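Local structure of beta-xylanase (6SGF) at residues Gln60-Lys71 with Asn83-Tyr94; Gln13-Tyr23 with Tyr38-Pro46. The protein binds xylan with low affinity through this CBM86 domain, one module of a larger family 10 glycosyl hydrolase that probably cleaves internal beta-1,4-xylosidic linkages. All coordinates share one frame; numbering follows the deposited sequence.

Contact 1: residues Gln60-Lys71 with Asn83-Tyr94. With CD (cadmium ion), chain N; XYP (beta-D-xylopyranose), chain H; XYP (beta-D-xylopyranose), chain C.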
loop_
_atom_site.group_PDB
_atom_site.type_symbol
_atom_site.label_atom_id
_atom_site.label_comp_id
_atom_site.label_asym_id
_atom_site.label_seq_id
_atom_site.Cartn_x
_atom_site.Cartn_y
_atom_site.Cartn_z
ATOM N N GLN B 60 -4.372 -6.559 -3.081
ATOM C CA GLN B 60 -2.963 -6.889 -3.224
ATOM C C GLN B 60 -2.516 -7.727 -2.035
ATOM O O GLN B 60 -2.718 -7.329 -0.874
ATOM C CB GLN B 60 -2.112 -5.624 -3.331
ATOM C CG GLN B 60 -0.622 -5.895 -3.561
ATOM C CD GLN B 60 0.200 -4.609 -3.768
ATOM O OE1 GLN B 60 -0.263 -3.493 -3.525
ATOM N NE2 GLN B 60 1.413 -4.779 -4.210
ATOM N N VAL B 61 -1.906 -8.876 -2.331
ATOM C CA VAL B 61 -1.445 -9.822 -1.327
ATOM C C VAL B 61 0.037 -10.136 -1.527
ATOM O O VAL B 61 0.633 -9.859 -2.574
ATOM C CB VAL B 61 -2.278 -11.116 -1.324
ATOM C CG1 VAL B 61 -3.737 -10.815 -1.045
ATOM C CG2 VAL B 61 -2.119 -11.853 -2.609
ATOM N N ALA B 62 0.624 -10.740 -0.494
ATOM C CA ALA B 62 2.021 -11.157 -0.529
ATOM C C ALA B 62 2.155 -12.441 0.279
ATOM O O ALA B 62 1.348 -12.722 1.155
ATOM C CB ALA B 62 2.943 -10.045 0.001
ATOM N N ASP B 63 3.179 -13.225 -0.044
ATOM C CA ASP B 63 3.485 -14.470 0.666
ATOM C C ASP B 63 2.270 -15.395 0.746
ATOM O O ASP B 63 2.002 -16.031 1.771
ATOM C CB ASP B 63 4.048 -14.180 2.048
ATOM C CG ASP B 63 5.507 -13.803 1.990
ATOM O OD1 ASP B 63 6.217 -14.363 1.130
ATOM O OD2 ASP B 63 5.894 -12.953 2.791
ATOM N N GLN B 64 1.539 -15.487 -0.358
ATOM C CA GLN B 64 0.337 -16.313 -0.410
ATOM C C GLN B 64 0.728 -17.785 -0.474
ATOM O O GLN B 64 1.405 -18.218 -1.410
ATOM C CB GLN B 64 -0.518 -15.941 -1.621
ATOM C CG GLN B 64 -1.861 -16.697 -1.678
ATOM C CD GLN B 64 -2.703 -16.339 -2.901
ATOM O OE1 GLN B 64 -2.369 -15.463 -3.673
ATOM N NE2 GLN B 64 -3.782 -17.047 -3.077
ATOM N N LYS B 65 0.285 -18.555 0.519
ATOM C CA LYS B 65 0.618 -19.966 0.620
ATOM C C LYS B 65 -0.609 -20.857 0.581
ATOM O O LYS B 65 -0.500 -22.040 0.919
ATOM C CB LYS B 65 1.411 -20.262 1.888
ATOM C CG LYS B 65 2.646 -19.415 2.047
ATOM C CD LYS B 65 3.808 -19.864 1.259
ATOM C CE LYS B 65 5.053 -19.058 1.693
ATOM N NZ LYS B 65 5.144 -17.741 0.974
ATOM N N VAL B 66 -1.766 -20.320 0.199
ATOM C CA VAL B 66 -3.016 -21.080 0.113
ATOM C C VAL B 66 -3.936 -20.348 -0.860
ATOM O O VAL B 66 -3.883 -19.105 -0.923
ATOM C CB VAL B 66 -3.646 -21.240 1.508
ATOM C CG1 VAL B 66 -3.946 -19.848 2.108
ATOM C CG2 VAL B 66 -4.916 -22.100 1.445
ATOM N N PRO B 67 -4.779 -21.035 -1.647
ATOM C CA PRO B 67 -5.775 -20.298 -2.448
ATOM C C PRO B 67 -6.714 -19.509 -1.545
ATOM O O PRO B 67 -7.043 -19.947 -0.442
ATOM C CB PRO B 67 -6.521 -21.399 -3.211
ATOM C CG PRO B 67 -5.561 -22.594 -3.201
ATOM C CD PRO B 67 -4.841 -22.490 -1.902
ATOM N N ILE B 68 -7.129 -18.323 -2.006
ATOM C CA ILE B 68 -7.935 -17.442 -1.167
ATOM C C ILE B 68 -9.248 -17.089 -1.861
ATOM O O ILE B 68 -9.365 -17.091 -3.084
ATOM C CB ILE B 68 -7.199 -16.132 -0.749
ATOM C CG1 ILE B 68 -6.745 -15.301 -1.965
ATOM C CG2 ILE B 68 -6.054 -16.447 0.135
ATOM C CD1 ILE B 68 -6.083 -14.016 -1.585
ATOM N N SER B 69 -10.227 -16.733 -1.030
ATOM C CA SER B 69 -11.502 -16.176 -1.432
ATOM C C SER B 69 -11.582 -14.732 -0.962
ATOM O O SER B 69 -11.120 -14.395 0.134
ATOM C CB SER B 69 -12.635 -17.022 -0.842
ATOM O OG SER B 69 -12.538 -18.318 -1.431
ATOM N N LEU B 70 -12.117 -13.873 -1.818
ATOM C CA LEU B 70 -12.166 -12.447 -1.580
ATOM C C LEU B 70 -13.621 -11.996 -1.568
ATOM O O LEU B 70 -14.435 -12.459 -2.381
ATOM C CB LEU B 70 -11.369 -11.699 -2.634
ATOM C CG LEU B 70 -9.909 -12.141 -2.745
ATOM C CD1 LEU B 70 -9.280 -11.491 -3.992
ATOM C CD2 LEU B 70 -9.096 -11.846 -1.539
ATOM N N LYS B 71 -13.939 -11.077 -0.668
ATOM C CA LYS B 71 -15.307 -10.621 -0.462
ATOM C C LYS B 71 -15.389 -9.102 -0.400
ATOM O O LYS B 71 -14.562 -8.457 0.241
ATOM C CB LYS B 71 -15.885 -11.169 0.852
ATOM C CG LYS B 71 -15.974 -12.671 0.916
ATOM C CD LYS B 71 -16.572 -13.098 2.277
ATOM C CE LYS B 71 -16.748 -14.603 2.413
ATOM N NZ LYS B 71 -17.588 -14.849 3.642
ATOM N N ASN B 83 -20.468 -10.733 -5.259
ATOM C CA ASN B 83 -19.382 -9.906 -4.745
ATOM C C ASN B 83 -18.294 -10.720 -4.056
ATOM O O ASN B 83 -17.531 -10.172 -3.244
ATOM C CB ASN B 83 -19.982 -8.862 -3.824
ATOM C CG ASN B 83 -20.788 -7.848 -4.587
ATOM O OD1 ASN B 83 -20.515 -7.588 -5.764
ATOM N ND2 ASN B 83 -21.799 -7.298 -3.955
ATOM N N THR B 84 -18.189 -12.007 -4.404
ATOM C CA THR B 84 -17.225 -12.942 -3.848
ATOM C C THR B 84 -16.577 -13.707 -4.994
ATOM O O THR B 84 -17.255 -14.099 -5.946
ATOM C CB THR B 84 -17.900 -13.937 -2.891
ATOM O OG1 THR B 84 -18.646 -13.217 -1.904
ATOM C CG2 THR B 84 -16.876 -14.809 -2.196
ATOM N N GLN B 85 -15.276 -13.947 -4.904
ATOM C CA GLN B 85 -14.609 -14.846 -5.842
ATOM C C GLN B 85 -13.869 -15.864 -4.995
ATOM O O GLN B 85 -13.343 -15.517 -3.945
ATOM C CB GLN B 85 -13.682 -14.093 -6.782
ATOM C CG GLN B 85 -14.432 -13.291 -7.819
ATOM C CD GLN B 85 -13.606 -13.000 -9.061
ATOM O OE1 GLN B 85 -12.454 -13.434 -9.183
ATOM N NE2 GLN B 85 -14.202 -12.272 -10.006
ATOM N N TYR B 86 -13.872 -17.128 -5.416
ATOM C CA TYR B 86 -13.308 -18.198 -4.620
ATOM C C TYR B 86 -12.126 -18.883 -5.298
ATOM O O TYR B 86 -12.063 -18.978 -6.527
ATOM C CB TYR B 86 -14.360 -19.270 -4.356
ATOM C CG TYR B 86 -15.655 -18.842 -3.753
ATOM C CD1 TYR B 86 -15.820 -18.807 -2.384
ATOM C CD2 TYR B 86 -16.757 -18.497 -4.565
ATOM C CE1 TYR B 86 -17.046 -18.451 -1.817
ATOM C CE2 TYR B 86 -17.976 -18.139 -4.004
ATOM C CZ TYR B 86 -18.106 -18.123 -2.626
ATOM O OH TYR B 86 -19.289 -17.770 -2.030
ATOM N N GLY B 87 -11.234 -19.427 -4.473
ATOM C CA GLY B 87 -10.165 -20.325 -4.915
ATOM C C GLY B 87 -9.111 -19.688 -5.788
ATOM O O GLY B 87 -8.619 -20.323 -6.732
ATOM N N LEU B 88 -8.757 -18.436 -5.497
ATOM C CA LEU B 88 -7.843 -17.663 -6.317
ATOM C C LEU B 88 -6.400 -17.933 -5.901
ATOM O O LEU B 88 -6.085 -17.985 -4.712
ATOM C CB LEU B 88 -8.137 -16.161 -6.192
ATOM C CG LEU B 88 -9.574 -15.689 -6.446
ATOM C CD1 LEU B 88 -9.715 -14.208 -6.108
ATOM C CD2 LEU B 88 -9.984 -15.977 -7.897
ATOM N N SER B 89 -5.534 -18.123 -6.897
ATOM C CA SER B 89 -4.124 -18.386 -6.660
ATOM C C SER B 89 -3.330 -17.854 -7.848
ATOM O O SER B 89 -3.878 -17.581 -8.918
ATOM C CB SER B 89 -3.814 -19.880 -6.451
ATOM O OG SER B 89 -3.945 -20.606 -7.655
ATOM N N GLY B 90 -2.036 -17.648 -7.609
ATOM C CA GLY B 90 -1.083 -17.392 -8.662
ATOM C C GLY B 90 -0.860 -15.940 -9.025
ATOM O O GLY B 90 -0.129 -15.677 -9.985
ATOM N N GLN B 91 -1.486 -14.995 -8.330
ATOM C CA GLN B 91 -1.319 -13.578 -8.622
ATOM C C GLN B 91 -1.040 -12.866 -7.315
ATOM O O GLN B 91 -1.429 -13.343 -6.255
ATOM C CB GLN B 91 -2.566 -12.967 -9.270
ATOM C CG GLN B 91 -2.999 -13.703 -10.541
ATOM C CD GLN B 91 -4.435 -13.391 -10.955
ATOM O OE1 GLN B 91 -5.114 -14.221 -11.576
ATOM N NE2 GLN B 91 -4.911 -12.195 -10.600
ATOM N N THR B 92 -0.406 -11.701 -7.390
ATOM C CA THR B 92 -0.288 -10.861 -6.191
ATOM C C THR B 92 -1.338 -9.767 -6.157
ATOM O O THR B 92 -1.436 -9.052 -5.147
ATOM C CB THR B 92 1.092 -10.197 -6.060
ATOM O OG1 THR B 92 1.400 -9.510 -7.266
ATOM C CG2 THR B 92 2.206 -11.229 -5.713
ATOM N N GLU B 93 -2.117 -9.615 -7.230
ATOM C CA GLU B 93 -3.245 -8.685 -7.275
ATOM C C GLU B 93 -4.425 -9.390 -7.915
ATOM O O GLU B 93 -4.295 -9.958 -9.007
ATOM C CB GLU B 93 -2.868 -7.415 -8.059
ATOM C CG GLU B 93 -1.755 -6.671 -7.370
ATOM C CD GLU B 93 -1.633 -5.216 -7.761
ATOM O OE1 GLU B 93 -2.165 -4.828 -8.817
ATOM O OE2 GLU B 93 -0.995 -4.460 -6.986
ATOM N N TYR B 94 -5.572 -9.331 -7.247
ATOM C CA TYR B 94 -6.795 -9.942 -7.735
ATOM C C TYR B 94 -7.891 -8.891 -7.782
ATOM O O TYR B 94 -8.035 -8.111 -6.848
ATOM C CB TYR B 94 -7.266 -11.074 -6.825
ATOM C CG TYR B 94 -6.265 -12.199 -6.615
ATOM C CD1 TYR B 94 -6.172 -13.225 -7.532
ATOM C CD2 TYR B 94 -5.437 -12.250 -5.484
ATOM C CE1 TYR B 94 -5.286 -14.258 -7.358
ATOM C CE2 TYR B 94 -4.539 -13.277 -5.320
ATOM C CZ TYR B 94 -4.481 -14.286 -6.266
ATOM O OH TYR B 94 -3.634 -15.351 -6.141
HETATM CD CD CD N . 8.458 -14.017 0.452
HETATM C C1 XYP H . -19.511 -20.856 1.227
HETATM C C2 XYP H . -20.580 -20.943 0.138
HETATM C C3 XYP H . -20.236 -21.934 -0.921
HETATM C C4 XYP H . -18.882 -21.627 -1.450
HETATM C C5 XYP H . -17.818 -21.458 -0.359
HETATM O O2 XYP H . -21.833 -21.329 0.707
HETATM O O3 XYP H . -21.164 -21.778 -2.016
HETATM O O4 XYP H . -18.378 -22.696 -2.248
HETATM O O5 XYP H . -18.213 -20.431 0.588
HETATM C C1 XYP C . -19.289 -19.022 6.132
HETATM C C2 XYP C . -18.694 -18.013 5.147
HETATM C C3 XYP C . -19.227 -18.274 3.781
HETATM C C4 XYP C . -19.131 -19.732 3.391
HETATM C C5 XYP C . -19.744 -20.683 4.428
HETATM O O2 XYP C . -18.953 -16.697 5.642
HETATM O O3 XYP C . -18.452 -17.472 2.844
HETATM O O4 XYP C . -19.816 -19.862 2.135
HETATM O O5 XYP C . -19.045 -20.426 5.688
HETATM O O HOH W 1 -10.336 -20.170 -1.353
HETATM O O HOH W 2 7.858 -13.519 -1.033
#
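Ile68-Lys71 and Thr84-Tyr86 run antiparallel, their axes 176° apart, in a beta hairpin whose register slips at a G1 beta bulge, with Gly87 and Leu88 both facing Ile68 and the glycine taking the positive phi. A single amide, that of Gln64, then shows how one side chain can tie its own loop to two strands. Its CG stands opposite the backbone N (chi1 -175°) and the extended chain carries the amide across to the other segment. There NE2 donates to Leu88 O at 3.0 Å and also to Val66 O, both acceptors lying in the amide plane. Leu88 O accepts Ile68 N as well and is gripped by two donors. Gln64 OE1 receives the hydroxyl of Tyr94 on a lone pair, 2.8 Å from Tyr94 OH, at the edge of a ring turned 73° from the amide. The phenol oxygen in turn accepts Gln91 N.

Beneath this polar layer, Leu70 CD1 presses on Leu88 CD1 at 3.5 Å, a tight approach, and reaches Tyr94 CB at the same distance. Val61 CG2 meets the edge of the Tyr94 ring, 3.9 Å from Tyr94 CE2. On the opposite sheet face Lys71 runs alongside Thr84, its extended chain placing NZ 2.9 Å from O3 of the chain C xylose, with a weaker bond to O2. Tyr86 offers a ring face to the chain H xylose, Tyr86 CE1 coming 3.3 Å from the sugar O5.

The hairpin is thus two-sided: one face packs into the sandwich, the other serves the glycan pocket. With both N-H bonds of its amide given and its oxygen taking the phenol, Gln64 has its rotation fixed, while Asp78, salt-bridged to Lys71, and Gln40 hold the ammonium group against the sugar and probably favour its charged form.

Contact 2: residues Gln13-Tyr23 with Tyr38-Pro46. With XYP (beta-D-xylopyranose), chain C; XYP (beta-D-xylopyranose), chain D; XYP (beta-D-xylopyranose), chain H.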
loop_
_atom_site.group_PDB
_atom_site.type_symbol
_atom_site.label_atom_id
_atom_site.label_comp_id
_atom_site.label_asym_id
_atom_site.label_seq_id
_atom_site.Cartn_x
_atom_site.Cartn_y
_atom_site.Cartn_z
ATOM N N GLN B 13 -4.484 0.965 7.378
ATOM C CA GLN B 13 -5.702 1.766 7.420
ATOM C C GLN B 13 -6.971 0.936 7.586
ATOM O O GLN B 13 -8.041 1.515 7.779
ATOM C CB GLN B 13 -5.815 2.608 6.145
ATOM C CG GLN B 13 -4.623 3.468 5.836
ATOM C CD GLN B 13 -4.808 4.255 4.546
ATOM O OE1 GLN B 13 -4.468 3.794 3.463
ATOM N NE2 GLN B 13 -5.361 5.451 4.665
ATOM N N LEU B 14 -6.870 -0.390 7.568
ATOM C CA LEU B 14 -8.013 -1.285 7.600
ATOM C C LEU B 14 -8.085 -1.874 9.005
ATOM O O LEU B 14 -7.166 -2.569 9.437
ATOM C CB LEU B 14 -7.863 -2.367 6.528
ATOM C CG LEU B 14 -7.873 -1.857 5.085
ATOM C CD1 LEU B 14 -7.532 -2.985 4.139
ATOM C CD2 LEU B 14 -9.254 -1.276 4.778
ATOM N N LYS B 15 -9.200 -1.678 9.677
ATOM C CA LYS B 15 -9.394 -2.213 11.040
ATOM C C LYS B 15 -10.181 -3.511 10.985
ATOM O O LYS B 15 -11.086 -3.588 10.225
ATOM C CB LYS B 15 -10.147 -1.225 11.906
ATOM C CG LYS B 15 -9.242 -0.351 12.737
ATOM C CD LYS B 15 -8.898 0.927 12.070
ATOM C CE LYS B 15 -7.838 1.699 12.826
ATOM N NZ LYS B 15 -6.608 1.837 12.023
ATOM N N VAL B 16 -9.808 -4.488 11.788
ATOM C CA VAL B 16 -10.487 -5.778 11.764
ATOM C C VAL B 16 -11.852 -5.628 12.444
ATOM O O VAL B 16 -11.954 -5.201 13.593
ATOM C CB VAL B 16 -9.667 -6.882 12.449
ATOM C CG1 VAL B 16 -10.509 -8.195 12.527
ATOM C CG2 VAL B 16 -8.368 -7.167 11.701
ATOM N N ALA B 17 -12.904 -5.991 11.718
ATOM C CA ALA B 17 -14.250 -5.990 12.290
ATOM C C ALA B 17 -14.584 -7.328 12.963
ATOM O O ALA B 17 -15.248 -7.373 14.009
ATOM C CB ALA B 17 -15.297 -5.692 11.209
ATOM N N TRP B 18 -14.129 -8.422 12.369
ATOM C CA TRP B 18 -14.457 -9.769 12.812
ATOM C C TRP B 18 -13.439 -10.691 12.178
ATOM O O TRP B 18 -12.991 -10.454 11.050
ATOM C CB TRP B 18 -15.868 -10.168 12.395
ATOM C CG TRP B 18 -16.413 -11.447 12.965
ATOM C CD1 TRP B 18 -17.182 -11.573 14.099
ATOM C CD2 TRP B 18 -16.285 -12.779 12.422
ATOM N NE1 TRP B 18 -17.545 -12.889 14.289
ATOM C CE2 TRP B 18 -17.011 -13.652 13.275
ATOM C CE3 TRP B 18 -15.636 -13.311 11.320
ATOM C CZ2 TRP B 18 -17.080 -15.028 13.060
ATOM C CZ3 TRP B 18 -15.715 -14.676 11.090
ATOM C CH2 TRP B 18 -16.441 -15.526 11.968
ATOM N N GLY B 19 -13.040 -11.704 12.905
ATOM C CA GLY B 19 -12.189 -12.694 12.297
ATOM C C GLY B 19 -11.975 -13.939 13.117
ATOM O O GLY B 19 -11.560 -13.853 14.279
ATOM N N ASP B 20 -12.208 -15.112 12.536
ATOM C CA ASP B 20 -11.814 -16.336 13.224
ATOM C C ASP B 20 -10.503 -16.906 12.684
ATOM O O ASP B 20 -9.981 -17.885 13.234
ATOM C CB ASP B 20 -12.922 -17.401 13.154
ATOM C CG ASP B 20 -13.447 -17.660 11.746
ATOM O OD1 ASP B 20 -12.942 -17.099 10.739
ATOM O OD2 ASP B 20 -14.411 -18.459 11.652
ATOM N N ALA B 21 -9.942 -16.304 11.642
ATOM C CA ALA B 21 -8.538 -16.527 11.341
ATOM C C ALA B 21 -7.671 -15.820 12.378
ATOM O O ALA B 21 -8.133 -14.959 13.130
ATOM C CB ALA B 21 -8.203 -16.010 9.942
ATOM N N ASP B 22 -6.397 -16.187 12.410
ATOM C CA ASP B 22 -5.412 -15.480 13.214
ATOM C C ASP B 22 -4.848 -14.329 12.391
ATOM O O ASP B 22 -4.546 -14.516 11.212
ATOM C CB ASP B 22 -4.311 -16.432 13.619
ATOM C CG ASP B 22 -3.621 -16.022 14.894
ATOM O OD1 ASP B 22 -3.886 -14.942 15.465
ATOM O OD2 ASP B 22 -2.808 -16.817 15.357
ATOM N N TYR B 23 -4.756 -13.136 12.993
ATOM C CA TYR B 23 -4.312 -11.954 12.249
ATOM C C TYR B 23 -3.441 -11.068 13.129
ATOM O O TYR B 23 -3.682 -10.924 14.333
ATOM C CB TYR B 23 -5.505 -11.139 11.725
ATOM C CG TYR B 23 -6.558 -10.871 12.768
ATOM C CD1 TYR B 23 -6.464 -9.786 13.634
ATOM C CD2 TYR B 23 -7.651 -11.702 12.893
ATOM C CE1 TYR B 23 -7.427 -9.556 14.603
ATOM C CE2 TYR B 23 -8.603 -11.477 13.859
ATOM C CZ TYR B 23 -8.491 -10.419 14.709
ATOM O OH TYR B 23 -9.469 -10.221 15.661
ATOM N N TYR B 38 -13.116 -22.217 5.932
ATOM C CA TYR B 38 -13.978 -21.033 5.964
ATOM C C TYR B 38 -13.545 -20.026 7.027
ATOM O O TYR B 38 -14.226 -18.995 7.189
ATOM C CB TYR B 38 -15.480 -21.353 6.161
ATOM C CG TYR B 38 -16.018 -22.229 5.042
ATOM C CD1 TYR B 38 -15.733 -21.941 3.722
ATOM C CD2 TYR B 38 -16.794 -23.356 5.308
ATOM C CE1 TYR B 38 -16.184 -22.754 2.688
ATOM C CE2 TYR B 38 -17.262 -24.177 4.261
ATOM C CZ TYR B 38 -16.954 -23.857 2.962
ATOM O OH TYR B 38 -17.399 -24.625 1.908
ATOM N N ASN B 39 -12.428 -20.262 7.727
ATOM C CA ASN B 39 -11.805 -19.222 8.536
ATOM C C ASN B 39 -11.594 -17.984 7.659
ATOM O O ASN B 39 -11.247 -18.081 6.477
ATOM C CB ASN B 39 -10.431 -19.658 9.079
ATOM C CG ASN B 39 -10.477 -20.399 10.436
ATOM O OD1 ASN B 39 -9.424 -20.760 10.962
ATOM N ND2 ASN B 39 -11.655 -20.626 10.981
ATOM N N GLN B 40 -11.764 -16.817 8.250
ATOM C CA GLN B 40 -11.776 -15.590 7.470
ATOM C C GLN B 40 -11.580 -14.373 8.374
ATOM O O GLN B 40 -11.682 -14.443 9.613
ATOM C CB GLN B 40 -13.076 -15.452 6.688
ATOM C CG GLN B 40 -14.246 -15.240 7.605
ATOM C CD GLN B 40 -15.565 -15.258 6.864
ATOM O OE1 GLN B 40 -15.817 -14.436 5.977
ATOM N NE2 GLN B 40 -16.407 -16.199 7.219
ATOM N N VAL B 41 -11.309 -13.237 7.716
ATOM C CA VAL B 41 -11.194 -11.939 8.372
ATOM C C VAL B 41 -12.065 -10.966 7.608
ATOM O O VAL B 41 -12.203 -11.069 6.383
ATOM C CB VAL B 41 -9.740 -11.426 8.415
ATOM C CG1 VAL B 41 -9.652 -10.084 9.150
ATOM C CG2 VAL B 41 -8.857 -12.428 9.072
ATOM N N LYS B 42 -12.685 -10.050 8.332
ATOM C CA LYS B 42 -13.484 -8.984 7.754
ATOM C C LYS B 42 -12.917 -7.661 8.246
ATOM O O LYS B 42 -12.717 -7.499 9.446
ATOM C CB LYS B 42 -14.952 -9.111 8.153
ATOM C CG LYS B 42 -15.782 -7.913 7.730
ATOM C CD LYS B 42 -17.245 -8.058 8.210
ATOM C CE LYS B 42 -18.081 -6.888 7.796
ATOM N NZ LYS B 42 -19.511 -7.008 8.245
ATOM N N TRP B 43 -12.621 -6.738 7.323
ATOM C CA TRP B 43 -12.103 -5.425 7.674
ATOM C C TRP B 43 -13.090 -4.320 7.295
ATOM O O TRP B 43 -13.628 -4.316 6.183
ATOM C CB TRP B 43 -10.793 -5.117 6.961
ATOM C CG TRP B 43 -9.600 -5.926 7.261
ATOM C CD1 TRP B 43 -8.621 -5.647 8.171
ATOM C CD2 TRP B 43 -9.202 -7.113 6.586
ATOM N NE1 TRP B 43 -7.640 -6.626 8.123
ATOM C CE2 TRP B 43 -7.973 -7.526 7.149
ATOM C CE3 TRP B 43 -9.777 -7.887 5.567
ATOM C CZ2 TRP B 43 -7.306 -8.652 6.715
ATOM C CZ3 TRP B 43 -9.117 -9.012 5.145
ATOM C CH2 TRP B 43 -7.889 -9.385 5.708
ATOM N N THR B 44 -13.237 -3.332 8.177
ATOM C CA THR B 44 -14.033 -2.154 7.901
ATOM C C THR B 44 -13.217 -1.120 7.134
ATOM O O THR B 44 -12.022 -0.932 7.386
ATOM C CB THR B 44 -14.540 -1.525 9.210
ATOM O OG1 THR B 44 -15.180 -2.525 10.023
ATOM C CG2 THR B 44 -15.548 -0.395 8.886
ATOM N N LEU B 45 -13.873 -0.455 6.194
ATOM C CA LEU B 45 -13.220 0.609 5.447
ATOM C C LEU B 45 -13.251 1.902 6.262
ATOM O O LEU B 45 -14.178 2.124 7.039
ATOM C CB LEU B 45 -13.913 0.812 4.113
ATOM C CG LEU B 45 -13.922 -0.365 3.125
ATOM C CD1 LEU B 45 -14.582 0.166 1.850
ATOM C CD2 LEU B 45 -12.506 -0.893 2.911
ATOM N N PRO B 46 -12.255 2.771 6.112
ATOM C CA PRO B 46 -12.299 4.042 6.862
ATOM C C PRO B 46 -13.528 4.889 6.535
ATOM O O PRO B 46 -13.934 5.720 7.356
ATOM C CB PRO B 46 -10.995 4.745 6.452
ATOM C CG PRO B 46 -10.129 3.681 5.912
ATOM C CD PRO B 46 -11.032 2.646 5.311
HETATM C C1 XYP C . -19.289 -19.022 6.132
HETATM C C2 XYP C . -18.694 -18.013 5.147
HETATM C C3 XYP C . -19.227 -18.274 3.781
HETATM C C4 XYP C . -19.131 -19.732 3.391
HETATM C C5 XYP C . -19.744 -20.683 4.428
HETATM O O2 XYP C . -18.953 -16.697 5.642
HETATM O O3 XYP C . -18.452 -17.472 2.844
HETATM O O4 XYP C . -19.816 -19.862 2.135
HETATM O O5 XYP C . -19.045 -20.426 5.688
HETATM O O1 XYP D . -20.216 -19.828 12.344
HETATM C C1 XYP D . -19.418 -19.537 11.270
HETATM C C2 XYP D . -19.155 -20.818 10.470
HETATM C C3 XYP D . -18.483 -20.601 9.160
HETATM C C4 XYP D . -19.219 -19.471 8.509
HETATM C C5 XYP D . -19.292 -18.169 9.311
HETATM O O2 XYP D . -18.328 -21.645 11.302
HETATM O O3 XYP D . -18.592 -21.781 8.300
HETATM O O4 XYP D . -18.554 -19.191 7.299
HETATM O O5 XYP D . -20.095 -18.432 10.519
HETATM C C1 XYP H . -19.511 -20.856 1.227
HETATM C C2 XYP H . -20.580 -20.943 0.138
HETATM C C3 XYP H . -20.236 -21.934 -0.921
HETATM C C4 XYP H . -18.882 -21.627 -1.450
HETATM C C5 XYP H . -17.818 -21.458 -0.359
HETATM O O2 XYP H . -21.833 -21.329 0.707
HETATM O O3 XYP H . -21.164 -21.778 -2.016
HETATM O O4 XYP H . -18.378 -22.696 -2.248
HETATM O O5 XYP H . -18.213 -20.431 0.588
HETATM O O HOH W 3 -10.635 1.273 8.629
HETATM O O HOH W 4 -15.667 -18.286 9.095
#
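Asp20 and Gln40 both place CG between the backbone N and the carbonyl carbon (chi1 51° and 68°), and the glycan end of the contact follows from these two turns. The first brings Asp20 OD1 to 2.8 Å from Gln40 N, which meets the oxygen nearly head-on. The second sets Gln40 CG in the plane of the Trp18 ring, at its edge and 3.8 Å from Trp18 CZ3, with indole and amide planes 88° apart. The Gln40 chain then runs extended to the sugar, where NE2 gives an almost straight bond of 3.0 Å to O2 of the chain C xylose. A water bridges Gln40 NE2, Asp20 OD2 and Tyr38 O, and Gln40 OE1 accepts Lys71 NZ.

Further along, the antiparallel strands 15-19 and 40-45 contain a classic beta bulge: Ala17 and Trp18 both face Lys42, whose O takes Ala17 N at 2.7 Å and Trp18 N only weakly. The inner side is apolar. Val41 CG1 sits over the centre of the Trp43 indole, Val16 CG2 comes 3.7 Å from Trp43 NE1, and Val41 CG2 packs on Ala21 CB at 3.7 Å. Trp30 meets the Trp43 ring from strand 29-34 of the facing sheet.

Tyr38 turns one ring face to the glycan, C5 of the chain C xylose lying over the ring centre and C5 of the chain H xylose 3.7 Å from Tyr38 CE1. An alanine here would remove the ring and is likely to leave the chain C xylose without the face it lies over and the chain H xylose without its contact at CE1. The chemistry divides the labour usual in carbohydrate-binding modules: an aromatic face takes the C-H and ring atoms, while an amide, held by lysine and by a water that a carboxylate also binds, reads a hydroxyl.

From the N terminus, the chain first closes contact 2, where strand 15-19 pairs with strand 40-50; the intervening excursion, strands 22-26 and 29-34, belongs to the other sheet. Contact 1 opens only afterwards, so the two follow in series, with neither enclosing the other. Between Lys71 and Asn83 it closes the hairpin 68-73/84-88, and it also pairs strands 54-62 and 93-96 of the second sheet. The contacts therefore secure opposite edges of the five-stranded sheet of this beta sandwich, strand 103-110 lying between them. They meet in the glycan pocket, where Lys71 NZ probably bonds to Gln40 OE1 and both segment pairs touch the same two xylose units.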